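Local coordinates for glycine cleavage system H protein 1 (Mycobacterium marinum, PDB 3TZU), which probably carries the methylamine group of glycine from the P protein to the T protein of the glycine cleavage system on a covalently bound lipoyl cofactor, at residues Q88-N93 with L113-P118. Numbering follows the deposited sequence.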
ATOM      1  N   GLN A  88     -26.731  -2.589  -0.242  1.00 37.38           N
ATOM      2  CA  GLN A  88     -27.067  -1.203   0.019  1.00 37.86           C
ATOM      3  C   GLN A  88     -26.234  -0.659   1.177  1.00 36.22           C
ATOM      4  O   GLN A  88     -26.078  -1.317   2.203  1.00 35.83           O
ATOM      5  CB  GLN A  88     -28.560  -1.072   0.327  1.00 40.94           C
ATOM      6  CG  GLN A  88     -29.158   0.237  -0.105  1.00 42.59           C
ATOM      7  CD  GLN A  88     -30.669   0.301   0.099  1.00 46.25           C
ATOM      8  OE1 GLN A  88     -31.392  -0.673  -0.123  1.00 47.93           O
ATOM      9  NE2 GLN A  88     -31.149   1.458   0.502  1.00 47.83           N
ATOM     10  N   ILE A  89     -25.700   0.545   1.019  1.00 35.05           N
ATOM     11  CA  ILE A  89     -25.028   1.205   2.139  1.00 34.35           C
ATOM     12  C   ILE A  89     -26.052   1.732   3.169  1.00 36.99           C
ATOM     13  O   ILE A  89     -26.917   2.499   2.825  1.00 38.34           O
ATOM     14  CB  ILE A  89     -24.168   2.383   1.686  1.00 32.68           C
ATOM     15  CG1 ILE A  89     -23.149   1.942   0.618  1.00 30.52           C
ATOM     16  CG2 ILE A  89     -23.487   3.010   2.888  1.00 32.24           C
ATOM     17  CD1 ILE A  89     -22.119   0.949   1.096  1.00 28.53           C
ATOM     18  N   VAL A  90     -25.855   1.363   4.429  1.00 37.75           N
ATOM     19  CA  VAL A  90     -26.736   1.682   5.551  1.00 40.80           C
ATOM     20  C   VAL A  90     -26.167   2.764   6.483  1.00 41.47           C
ATOM     21  O   VAL A  90     -26.918   3.600   6.972  1.00 43.58           O
ATOM     22  CB  VAL A  90     -27.010   0.416   6.377  1.00 41.39           C
ATOM     23  CG1 VAL A  90     -27.896   0.729   7.584  1.00 44.64           C
ATOM     24  CG2 VAL A  90     -27.675  -0.616   5.493  1.00 41.60           C
ATOM     25  N   GLU A  91     -24.857   2.735   6.735  1.00 39.70           N
ATOM     26  CA  GLU A  91     -24.193   3.775   7.544  1.00 40.43           C
ATOM     27  C   GLU A  91     -22.790   4.077   6.987  1.00 37.22           C
ATOM     28  O   GLU A  91     -22.209   3.228   6.339  1.00 34.94           O
ATOM     29  CB  GLU A  91     -24.099   3.330   9.025  1.00 42.51           C
ATOM     30  CG  GLU A  91     -23.881   4.481  10.028  1.00 44.75           C
ATOM     31  CD  GLU A  91     -23.778   4.039  11.506  1.00 46.80           C
ATOM     32  OE1 GLU A  91     -23.884   2.806  11.804  1.00 46.55           O
ATOM     33  OE2 GLU A  91     -23.592   4.953  12.372  1.00 48.57           O
ATOM     34  N   VAL A  92     -22.291   5.293   7.218  1.00 37.35           N
ATOM     35  CA  VAL A  92     -20.908   5.687   6.919  1.00 35.80           C
ATOM     36  C   VAL A  92     -20.314   6.251   8.199  1.00 36.74           C
ATOM     37  O   VAL A  92     -21.026   6.913   8.962  1.00 38.74           O
ATOM     38  CB  VAL A  92     -20.794   6.753   5.792  1.00 35.51           C
ATOM     39  CG1 VAL A  92     -21.191   6.154   4.448  1.00 34.68           C
ATOM     40  CG2 VAL A  92     -21.638   7.997   6.108  1.00 37.86           C
ATOM     41  N   ASN A  93     -19.026   5.983   8.443  1.00 35.16           N
ATOM     42  CA  ASN A  93     -18.402   6.406   9.700  1.00 36.25           C
ATOM     43  C   ASN A  93     -17.833   7.797   9.539  1.00 36.27           C
ATOM     44  O   ASN A  93     -16.661   7.967   9.277  1.00 34.54           O
ATOM     45  CB  ASN A  93     -17.306   5.432  10.150  1.00 35.06           C
ATOM     46  CG  ASN A  93     -16.708   5.798  11.517  1.00 36.67           C
ATOM     47  OD1 ASN A  93     -16.994   6.867  12.077  1.00 38.83           O
ATOM     48  ND2 ASN A  93     -15.893   4.896  12.071  1.00 35.79           N
ATOM     49  N   LEU A 113     -15.345   1.968   8.219  1.00 27.07           N
ATOM     50  CA  LEU A 113     -15.579   3.003   7.202  1.00 26.33           C
ATOM     51  C   LEU A 113     -17.038   3.134   6.834  1.00 27.40           C
ATOM     52  O   LEU A 113     -17.512   4.240   6.606  1.00 28.81           O
ATOM     53  CB  LEU A 113     -14.756   2.699   5.945  1.00 24.08           C
ATOM     54  CG  LEU A 113     -13.219   2.785   6.077  1.00 22.99           C
ATOM     55  CD1 LEU A 113     -12.518   2.539   4.730  1.00 21.11           C
ATOM     56  CD2 LEU A 113     -12.786   4.114   6.683  1.00 23.31           C
ATOM     57  N   TYR A 114     -17.740   2.008   6.740  1.00 27.68           N
ATOM     58  CA  TYR A 114     -19.172   1.995   6.405  1.00 28.86           C
ATOM     59  C   TYR A 114     -19.814   0.666   6.776  1.00 29.59           C
ATOM     60  O   TYR A 114     -19.137  -0.272   7.162  1.00 28.93           O
ATOM     61  CB  TYR A 114     -19.425   2.343   4.907  1.00 28.02           C
ATOM     62  CG  TYR A 114     -18.937   1.344   3.873  1.00 26.05           C
ATOM     63  CD1 TYR A 114     -19.671   0.217   3.569  1.00 26.50           C
ATOM     64  CD2 TYR A 114     -17.752   1.559   3.170  1.00 24.48           C
ATOM     65  CE1 TYR A 114     -19.234  -0.700   2.612  1.00 25.32           C
ATOM     66  CE2 TYR A 114     -17.295   0.644   2.216  1.00 23.30           C
ATOM     67  CZ  TYR A 114     -18.049  -0.488   1.948  1.00 23.68           C
ATOM     68  OH  TYR A 114     -17.629  -1.402   1.008  1.00 22.99           O
ATOM     69  N   SER A 115     -21.139   0.604   6.704  1.00 31.28           N
ATOM     70  CA  SER A 115     -21.846  -0.662   6.866  1.00 31.81           C
ATOM     71  C   SER A 115     -22.719  -0.872   5.652  1.00 31.87           C
ATOM     72  O   SER A 115     -23.292   0.090   5.109  1.00 32.63           O
ATOM     73  CB  SER A 115     -22.691  -0.685   8.136  1.00 34.21           C
ATOM     74  OG  SER A 115     -23.919  -0.021   7.943  1.00 36.33           O
ATOM     75  N   VAL A 116     -22.795  -2.126   5.225  1.00 31.24           N
ATOM     76  CA  VAL A 116     -23.543  -2.519   4.038  1.00 31.55           C
ATOM     77  C   VAL A 116     -24.537  -3.619   4.426  1.00 33.52           C
ATOM     78  O   VAL A 116     -24.263  -4.395   5.343  1.00 33.42           O
ATOM     79  CB  VAL A 116     -22.582  -2.985   2.898  1.00 29.10           C
ATOM     80  CG1 VAL A 116     -21.621  -4.082   3.381  1.00 27.73           C
ATOM     81  CG2 VAL A 116     -23.353  -3.451   1.675  1.00 29.43           C
ATOM     82  N   GLN A 117     -25.687  -3.660   3.743  1.00 35.63           N
ATOM     83  CA  GLN A 117     -26.660  -4.750   3.900  1.00 38.27           C
ATOM     84  C   GLN A 117     -26.451  -5.676   2.699  1.00 37.46           C
ATOM     85  O   GLN A 117     -26.813  -5.321   1.605  1.00 38.14           O
ATOM     86  CB  GLN A 117     -28.088  -4.170   3.945  1.00 41.89           C
ATOM     87  CG  GLN A 117     -29.241  -5.172   3.967  1.00 44.77           C
ATOM     88  CD  GLN A 117     -29.521  -5.704   5.350  1.00 46.64           C
ATOM     89  OE1 GLN A 117     -30.482  -5.302   5.987  1.00 50.43           O
ATOM     90  NE2 GLN A 117     -28.691  -6.618   5.819  1.00 45.79           N
ATOM     91  N   PRO A 118     -25.822  -6.852   2.887  1.00 36.74           N
ATOM     92  CA  PRO A 118     -25.313  -7.561   1.697  1.00 35.74           C
ATOM     93  C   PRO A 118     -26.334  -8.398   0.942  1.00 37.02           C
ATOM     94  O   PRO A 118     -27.183  -8.988   1.556  1.00 39.01           O
ATOM     95  CB  PRO A 118     -24.219  -8.490   2.271  1.00 34.76           C
ATOM     96  CG  PRO A 118     -24.126  -8.171   3.726  1.00 35.01           C
ATOM     97  CD  PRO A 118     -25.398  -7.519   4.124  1.00 36.67           C
TER
HETATM   98  O   HOH W   1     -29.215  -4.434   0.864  1.00 34.29           O
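Opposite S115, strand 88-92 fits in an extra residue: V90 and E91 share that one partner, a classic beta bulge in the antiparallel ladder of 88-92 with 114-118, part of the lipoyl-domain sheet of the H protein. The evidence lies in S115 O: it takes a nearly straight bond from V90 N (2.9 Å, 169° at the hydrogen) and a weak one from E91 N at 3.5 Å, while S115 N returns a bond to E91 O. With chi1 at 81°, the hydroxyl of S115 sits between its own backbone N and carbonyl carbon and faces both bulge residues, with OG 3.5 Å from V90 CB and 3.5 Å from E91 CB. Beside it, V90 CG2 leans on Q117 CB.

I89, V92, Y114 and V116 occupy the face opposite Q88, E91, S115 and Q117. There the Y114 side chain crosses that of I89 at about a right angle, and I89 CD1 meets the ring obliquely, 3.6 Å from Y114 CD1. P84 and V38 also touch Y114, and strand 36-40 continues the sheet beyond 114-118.

Beyond the bulge, N93 N binds L113 O from above the carbonyl plane. N93 is the N-cap of helix 94-98: its OD1 accepts a weak bond from A96 N, while ND2 bonds W112 O. At the far end Q117 N donates to Q88 O (2.8 Å) and Q88 N to Q117 O (3.3 Å); one water adds a bridge, accepting from Q88 N and donating to Q117 O at 2.7 Å.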